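PDB 3GIR: aminomethyltransferase from Bartonella henselae, which is a T-protein-family enzyme, built from a large domain of the folate-binding type followed by a C-terminal barrel domain. Local coordinates for residues 125-133 / 142-152; 172-183 / 216-227. All blocks are in the same frame, centred on the assembly; numbering follows the deposited sequence.

Contact 1 of 2, residues 125-133 / 142-152; sequences GILDDLILT and LVANAGNAQAD
D128 and N145 meet where two paired strands part, and they show how a hairpin can hand over from backbone bonding to side-chain bonding. The polar interactions gather round the D128 carboxylate. N145 N donates to D128 OD2 over 3.0 Å, reaching the syn lone pair. With CG anti to the backbone N (chi1 -154°), the D128 carboxylate is carried across to the loop that follows strand 142-144. The side chains of N145 and N148 flank it there, and the amide plane of N148 is turned 74° against the carboxylate. D152, in the first turn of the helix, crosses D128 at about a right angle; their OD2 atoms are modelled 2.4 Å apart, a spacing too short to interpret with confidence. D129 starts out from the opposite side of the strand, and its OD2 is hydrogen-bonded to Y116.

The backbone ladder is short. V143 N gives a hydrogen bond of 2.9 Å to I131 O, whereas the return bond from I131 N to V143 O is weak at 3.4 Å. A CA-H...O contact from L142 CA to I131 O, 3.2 Å long, adds to the antiparallel pairing.

Apolar contacts occupy the sheet face that carries L130, L132, L142 and A144. L142 CD2 lies 3.8 Å from L132 CD1 and 4.2 Å from L130 CB, bridging two residues of the other strand. L130 CD2 reaches the methyl of A144 at 4.0 Å and passes the D152 side chain, which runs in the opposite direction.

Together the segments form part of a beta hairpin inside an antiparallel sheet. Strand 114-120 borders strand 126-136, strand 85-90 borders strand 139-144, and helix 149-159 packs on the L142 face through L156.

Contact 2 of 2, residues 172-183 / 216-227; sequences RVLLALQGPQAA and TGEDGFEIALPI
Q178 folds back over G220 to touch T216 and F221, a compact example of one amide tying a loop to a strand. A bend at chi2 (-79°) turns its amide over the G220 backbone, with Q178 NE2 3.6 Å from G220 CA. T216 OG1 donates to Q178 OE1 over 2.7 Å, in the carbonyl plane and on a lone pair; a water joins the same OE1 to E218 O. Q178 NE2 gives one bond to S213 O and another, 3.1 Å long, to F221 O. The latter comes from above the carbonyl plane, on the face opposite L177 N, so two donors grip this oxygen.

On the other face of the sheet, the F221 ring has L177 O at its edge, while its CE2 lies 3.7 Å from A183 CA at the start of helix 182-188. V173 and L225 run side by side, CG1 to CD2 4.0 Å, and I227 crosses V173 at about a right angle. L174 CD1 meets A224 CB at 3.7 Å on the Q178 face.

Six backbone bonds join V173, L175 and L177 to L225, I223 and F221. This antiparallel ladder lies inside a mixed sheet, where strand 220-225 leads through helix 227-238, packed on V173, I223 and L225, to the parallel strand 243-245: a beta-alpha-beta crossover.

How the contacts relate
Both contacts belong to the folate-binding domain but lie in different beta-sheets: contact 1 pairs neighbouring strands of an antiparallel sheet, contact 2 those of a mixed one. Their centres lie about 18 Å apart, and their nearest atoms, about 4 Å apart, do not touch. Contact 2 is the more buried and buries about twice the surface, 1028 against 515 Å², although contact 1 lies closer to the centre of the chain. Contact 1 is local, a hairpin whose ladder gives way to a cluster of acidic and amide side chains. Contact 2 brings together strands distant in sequence through a full ladder, with polar side chains and waters concentrated at the loop end.

Contact 1 of 2, residues 125-133 / 142-152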
# COMPACT_ATOMS: atom_id res chain seq x y z
N GLY A 125 4.31 -1.65 -17.31
CA GLY A 125 3.17 -1.23 -16.51
C GLY A 125 3.12 -2.04 -15.22
O GLY A 125 3.65 -3.15 -15.12
N ILE A 126 2.52 -1.45 -14.19
CA ILE A 126 2.52 -2.05 -12.86
C ILE A 126 1.33 -2.95 -12.69
O ILE A 126 0.17 -2.51 -12.52
CB ILE A 126 2.58 -0.97 -11.76
CG1 ILE A 126 3.89 -0.18 -11.82
CG2 ILE A 126 2.49 -1.64 -10.30
CD1 ILE A 126 3.86 1.11 -11.00
N LEU A 127 1.55 -4.28 -12.73
CA LEU A 127 0.47 -5.24 -12.48
C LEU A 127 -0.01 -5.18 -11.01
O LEU A 127 -1.19 -5.37 -10.74
CB LEU A 127 0.97 -6.68 -12.76
CG LEU A 127 1.32 -6.87 -14.26
CD1 LEU A 127 2.12 -8.20 -14.54
CD2 LEU A 127 -0.04 -6.90 -15.05
N ASP A 128 0.92 -4.97 -10.09
CA ASP A 128 0.65 -4.85 -8.65
C ASP A 128 1.88 -4.31 -7.99
O ASP A 128 3.00 -4.56 -8.42
CB ASP A 128 0.25 -6.18 -7.99
CG ASP A 128 -0.62 -5.98 -6.71
OD1 ASP A 128 -1.01 -4.81 -6.49
OD2 ASP A 128 -0.73 -6.96 -5.92
N ASP A 129 1.67 -3.57 -6.91
CA ASP A 129 2.81 -3.23 -6.04
C ASP A 129 2.81 -4.19 -4.87
O ASP A 129 1.75 -4.76 -4.53
CB ASP A 129 2.90 -1.76 -5.66
CG ASP A 129 1.76 -1.20 -4.95
OD1 ASP A 129 0.63 -1.76 -4.88
OD2 ASP A 129 2.01 -0.03 -4.45
N LEU A 130 4.01 -4.46 -4.35
CA LEU A 130 4.18 -5.62 -3.44
C LEU A 130 5.21 -5.24 -2.41
O LEU A 130 6.03 -4.42 -2.69
CB LEU A 130 4.71 -6.83 -4.29
CG LEU A 130 3.96 -7.42 -5.47
CD1 LEU A 130 4.75 -8.39 -6.39
CD2 LEU A 130 2.70 -8.15 -4.97
N ILE A 131 5.24 -5.93 -1.26
CA ILE A 131 6.35 -5.89 -0.36
C ILE A 131 6.93 -7.29 -0.29
O ILE A 131 6.21 -8.30 -0.06
CB ILE A 131 5.99 -5.46 1.08
CG1 ILE A 131 5.15 -4.18 1.07
CG2 ILE A 131 7.23 -5.41 1.95
CD1 ILE A 131 5.91 -3.01 0.55
N LEU A 132 8.26 -7.34 -0.53
CA LEU A 132 9.05 -8.59 -0.51
C LEU A 132 9.93 -8.58 0.75
O LEU A 132 10.64 -7.60 0.99
CB LEU A 132 9.94 -8.62 -1.74
CG LEU A 132 10.97 -9.79 -1.82
CD1 LEU A 132 10.33 -11.14 -1.97
CD2 LEU A 132 11.95 -9.57 -2.92
N THR A 133 9.88 -9.66 1.53
CA THR A 133 10.70 -9.82 2.76
C THR A 133 11.44 -11.10 2.69
O THR A 133 10.88 -12.10 2.29
CB THR A 133 9.79 -9.84 4.01
OG1 THR A 133 9.03 -8.62 4.03
CG2 THR A 133 10.63 -9.89 5.30
N LEU A 142 5.95 -12.49 0.05
CA LEU A 142 5.37 -11.36 -0.69
C LEU A 142 4.01 -11.05 -0.09
O LEU A 142 3.21 -11.97 0.24
CB LEU A 142 5.19 -11.71 -2.18
CG LEU A 142 6.44 -11.74 -3.04
CD1 LEU A 142 6.28 -12.54 -4.40
CD2 LEU A 142 6.92 -10.30 -3.30
N VAL A 143 3.69 -9.77 0.02
CA VAL A 143 2.30 -9.37 0.33
C VAL A 143 1.71 -8.64 -0.86
O VAL A 143 2.28 -7.63 -1.28
CB VAL A 143 2.30 -8.48 1.60
CG1 VAL A 143 0.85 -8.08 1.96
CG2 VAL A 143 2.87 -9.22 2.85
N ALA A 144 0.58 -9.17 -1.35
CA ALA A 144 -0.11 -8.74 -2.58
C ALA A 144 -1.37 -8.02 -2.22
O ALA A 144 -2.03 -8.35 -1.23
CB ALA A 144 -0.47 -9.96 -3.44
N ASN A 145 -1.78 -7.08 -3.06
CA ASN A 145 -3.06 -6.43 -2.83
C ASN A 145 -4.25 -7.29 -3.07
O ASN A 145 -4.24 -8.15 -3.95
CB ASN A 145 -3.13 -5.22 -3.80
CG ASN A 145 -2.33 -4.08 -3.35
OD1 ASN A 145 -1.26 -3.74 -3.97
ND2 ASN A 145 -2.76 -3.48 -2.24
N ALA A 146 -5.36 -7.00 -2.37
CA ALA A 146 -6.55 -7.79 -2.45
C ALA A 146 -7.08 -8.01 -3.87
O ALA A 146 -7.38 -9.14 -4.26
CB ALA A 146 -7.62 -7.17 -1.54
N GLY A 147 -7.18 -6.96 -4.63
CA GLY A 147 -7.79 -7.08 -5.96
C GLY A 147 -6.99 -7.86 -6.97
O GLY A 147 -7.50 -8.31 -8.00
N ASN A 148 -5.71 -7.98 -6.68
CA ASN A 148 -4.74 -8.56 -7.58
C ASN A 148 -4.16 -9.86 -7.14
O ASN A 148 -3.28 -10.40 -7.80
CB ASN A 148 -3.57 -7.57 -7.77
CG ASN A 148 -3.99 -6.23 -8.32
OD1 ASN A 148 -3.54 -5.16 -7.86
ND2 ASN A 148 -4.88 -6.25 -9.28
N ALA A 149 -4.61 -10.40 -6.03
CA ALA A 149 -3.94 -11.56 -5.40
C ALA A 149 -3.98 -12.78 -6.33
O ALA A 149 -2.98 -13.45 -6.51
CB ALA A 149 -4.64 -11.87 -4.08
N GLN A 150 -5.14 -13.05 -6.89
CA GLN A 150 -5.27 -14.21 -7.78
C GLN A 150 -4.43 -14.06 -9.03
O GLN A 150 -3.71 -15.00 -9.38
CB GLN A 150 -6.72 -14.45 -8.12
CG GLN A 150 -7.02 -15.72 -8.87
CD GLN A 150 -8.57 -15.95 -9.04
OE1 GLN A 150 -9.30 -15.06 -9.53
NE2 GLN A 150 -9.06 -17.13 -8.63
N ALA A 151 -4.53 -12.92 -9.71
CA ALA A 151 -3.68 -12.63 -10.90
C ALA A 151 -2.20 -12.60 -10.61
O ALA A 151 -1.42 -13.11 -11.40
CB ALA A 151 -4.04 -11.27 -11.52
N ASP A 152 -1.80 -12.01 -9.48
CA ASP A 152 -0.38 -11.98 -9.09
C ASP A 152 0.11 -13.41 -8.91
O ASP A 152 1.17 -13.74 -9.40
CB ASP A 152 -0.11 -11.27 -7.76
CG ASP A 152 -0.34 -9.80 -7.78
OD1 ASP A 152 -0.56 -9.19 -8.84
OD2 ASP A 152 -0.31 -9.23 -6.62

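Contact 2 of 2, residues 172-183 / 216-227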
# COMPACT_ATOMS: atom_id res chain seq x y z
N ARG A 172 -4.29 -16.73 5.70
CA ARG A 172 -3.95 -15.97 6.88
C ARG A 172 -4.90 -14.87 7.18
O ARG A 172 -5.58 -14.32 6.30
CB ARG A 172 -2.58 -15.29 6.65
CG ARG A 172 -1.38 -16.19 6.46
CD ARG A 172 -0.96 -16.88 7.68
NE ARG A 172 0.23 -17.71 7.50
CZ ARG A 172 0.24 -18.99 7.15
NH1 ARG A 172 -0.89 -19.62 6.89
NH2 ARG A 172 1.37 -19.69 7.05
N VAL A 173 -4.94 -14.49 8.46
CA VAL A 173 -5.45 -13.17 8.86
C VAL A 173 -4.27 -12.26 8.88
O VAL A 173 -3.18 -12.65 9.25
CB VAL A 173 -6.19 -13.23 10.21
CG1 VAL A 173 -6.23 -11.86 10.94
CG2 VAL A 173 -7.57 -13.79 9.98
N LEU A 174 -4.48 -11.01 8.47
CA LEU A 174 -3.48 -9.99 8.49
C LEU A 174 -4.09 -8.78 9.19
O LEU A 174 -5.17 -8.27 8.80
CB LEU A 174 -3.04 -9.56 7.07
CG LEU A 174 -1.81 -8.61 6.99
CD1 LEU A 174 -0.52 -9.19 7.51
CD2 LEU A 174 -1.69 -8.22 5.50
N LEU A 175 -3.42 -8.30 10.24
CA LEU A 175 -3.84 -7.14 11.05
C LEU A 175 -2.75 -6.11 10.96
O LEU A 175 -1.61 -6.46 11.06
CB LEU A 175 -4.08 -7.50 12.51
CG LEU A 175 -5.06 -8.62 12.77
CD1 LEU A 175 -5.06 -9.04 14.26
CD2 LEU A 175 -6.42 -8.14 12.39
N ALA A 176 -3.08 -4.84 10.82
CA ALA A 176 -2.13 -3.77 10.99
C ALA A 176 -2.43 -3.05 12.29
O ALA A 176 -3.54 -2.78 12.61
CB ALA A 176 -2.28 -2.78 9.81
N LEU A 177 -1.35 -2.73 13.03
CA LEU A 177 -1.46 -2.01 14.33
C LEU A 177 -0.56 -0.81 14.13
O LEU A 177 0.66 -0.93 14.06
CB LEU A 177 -0.95 -2.84 15.49
CG LEU A 177 -1.02 -2.15 16.84
CD1 LEU A 177 -2.48 -2.02 17.32
CD2 LEU A 177 -0.22 -3.03 17.84
N GLN A 178 -1.13 0.39 14.06
CA GLN A 178 -0.45 1.59 13.55
C GLN A 178 -0.67 2.79 14.46
O GLN A 178 -1.74 2.99 15.00
CB GLN A 178 -0.97 1.98 12.17
CG GLN A 178 -0.87 0.88 11.17
CD GLN A 178 0.54 0.74 10.60
OE1 GLN A 178 1.11 1.71 10.03
NE2 GLN A 178 1.06 -0.52 10.62
N GLY A 179 0.37 3.61 14.62
CA GLY A 179 0.30 4.82 15.41
C GLY A 179 1.46 4.95 16.42
O GLY A 179 2.23 4.00 16.65
N PRO A 180 1.50 6.10 17.09
CA PRO A 180 2.58 6.33 18.04
C PRO A 180 2.57 5.48 19.25
O PRO A 180 3.66 5.34 19.86
CB PRO A 180 2.42 7.81 18.39
CG PRO A 180 0.95 8.07 18.14
CD PRO A 180 0.69 7.30 16.89
N GLN A 181 1.44 4.86 19.57
CA GLN A 181 1.38 3.94 20.68
C GLN A 181 1.41 2.47 20.29
O GLN A 181 1.31 1.57 21.11
CB GLN A 181 0.26 4.28 21.60
CG GLN A 181 0.31 5.68 22.20
CD GLN A 181 -0.89 6.00 23.06
OE1 GLN A 181 -2.05 5.73 22.75
NE2 GLN A 181 -0.60 6.63 24.22
N ALA A 182 1.52 2.21 18.99
CA ALA A 182 1.46 0.84 18.52
C ALA A 182 2.54 -0.06 19.14
O ALA A 182 2.25 -1.19 19.51
CB ALA A 182 1.53 0.78 16.96
N ALA A 183 3.78 0.42 19.18
CA ALA A 183 4.91 -0.33 19.74
C ALA A 183 4.71 -0.65 21.20
O ALA A 183 4.97 -1.77 21.62
CB ALA A 183 6.24 0.42 19.49
N THR A 216 0.33 4.02 6.70
CA THR A 216 -0.20 5.15 7.43
C THR A 216 0.75 6.36 7.47
O THR A 216 0.33 7.47 7.76
CB THR A 216 -0.62 4.76 8.88
OG1 THR A 216 0.57 4.37 9.61
CG2 THR A 216 -1.80 3.66 8.90
N GLY A 217 2.03 6.12 7.30
CA GLY A 217 3.07 7.15 7.57
C GLY A 217 3.41 7.28 9.05
O GLY A 217 4.27 8.10 9.41
N GLU A 218 2.80 6.46 9.89
CA GLU A 218 3.15 6.35 11.31
C GLU A 218 4.08 5.19 11.55
O GLU A 218 4.34 4.37 10.68
CB GLU A 218 1.89 6.20 12.16
CG GLU A 218 0.87 7.30 12.04
CD GLU A 218 1.36 8.61 12.58
OE1 GLU A 218 2.16 8.61 13.54
OE2 GLU A 218 0.96 9.69 12.03
N ASP A 219 4.61 5.07 12.79
CA ASP A 219 5.17 3.80 13.24
C ASP A 219 4.05 2.77 13.24
O ASP A 219 2.91 3.13 13.26
CB ASP A 219 5.83 3.97 14.64
CG ASP A 219 6.61 2.74 15.08
OD1 ASP A 219 6.99 1.93 14.25
OD2 ASP A 219 6.81 2.58 16.29
N GLY A 220 4.39 1.48 13.21
CA GLY A 220 3.36 0.46 13.19
C GLY A 220 3.91 -0.87 12.78
O GLY A 220 5.07 -0.99 12.33
N PHE A 221 3.02 -1.85 12.84
CA PHE A 221 3.31 -3.21 12.62
C PHE A 221 2.24 -3.85 11.77
O PHE A 221 1.10 -3.38 11.80
CB PHE A 221 3.48 -4.01 13.94
CG PHE A 221 4.57 -3.47 14.81
CD1 PHE A 221 5.85 -4.00 14.75
CD2 PHE A 221 4.31 -2.39 15.63
CE1 PHE A 221 6.83 -3.46 15.57
CE2 PHE A 221 5.33 -1.84 16.37
CZ PHE A 221 6.53 -2.38 16.33
N GLU A 222 2.60 -4.92 11.09
CA GLU A 222 1.62 -5.84 10.46
C GLU A 222 1.89 -7.23 11.02
O GLU A 222 3.07 -7.67 11.11
CB GLU A 222 1.72 -5.83 8.97
CG GLU A 222 1.39 -4.51 8.33
CD GLU A 222 1.32 -4.62 6.78
OE1 GLU A 222 1.64 -5.70 6.15
OE2 GLU A 222 0.93 -3.60 6.23
N ILE A 223 0.81 -7.92 11.36
CA ILE A 223 0.90 -9.27 11.95
C ILE A 223 0.05 -10.23 11.10
O ILE A 223 -1.14 -10.01 10.96
CB ILE A 223 0.41 -9.29 13.40
CG1 ILE A 223 1.09 -8.22 14.25
CG2 ILE A 223 0.54 -10.73 14.03
CD1 ILE A 223 0.40 -7.95 15.68
N ALA A 224 0.66 -11.29 10.57
CA ALA A 224 0.02 -12.30 9.77
C ALA A 224 0.06 -13.58 10.58
O ALA A 224 1.11 -13.92 11.14
CB ALA A 224 0.71 -12.51 8.40
N LEU A 225 -1.07 -14.24 10.70
CA LEU A 225 -1.13 -15.46 11.51
C LEU A 225 -2.22 -16.37 11.00
O LEU A 225 -3.10 -15.99 10.28
CB LEU A 225 -1.35 -15.13 13.01
CG LEU A 225 -2.72 -14.67 13.50
CD1 LEU A 225 -2.65 -14.63 15.10
CD2 LEU A 225 -3.13 -13.30 12.92
N PRO A 226 -2.17 -17.66 11.41
CA PRO A 226 -3.20 -18.56 11.01
C PRO A 226 -4.59 -18.08 11.42
O PRO A 226 -4.76 -17.44 12.46
CB PRO A 226 -2.82 -19.87 11.76
CG PRO A 226 -1.40 -19.73 11.98
CD PRO A 226 -1.15 -18.30 12.26
N ILE A 227 -5.56 -18.41 10.62
CA ILE A 227 -6.96 -18.01 10.83
C ILE A 227 -7.53 -18.46 12.18
O ILE A 227 -8.17 -17.66 12.86
CB ILE A 227 -7.86 -18.37 9.63
CG1 ILE A 227 -7.44 -17.55 8.40
CG2 ILE A 227 -9.35 -18.25 9.97
CD1 ILE A 227 -8.09 -18.09 7.12
O HOH W 1 3.67 2.15 9.48
O HOH W 2 4.48 2.99 17.90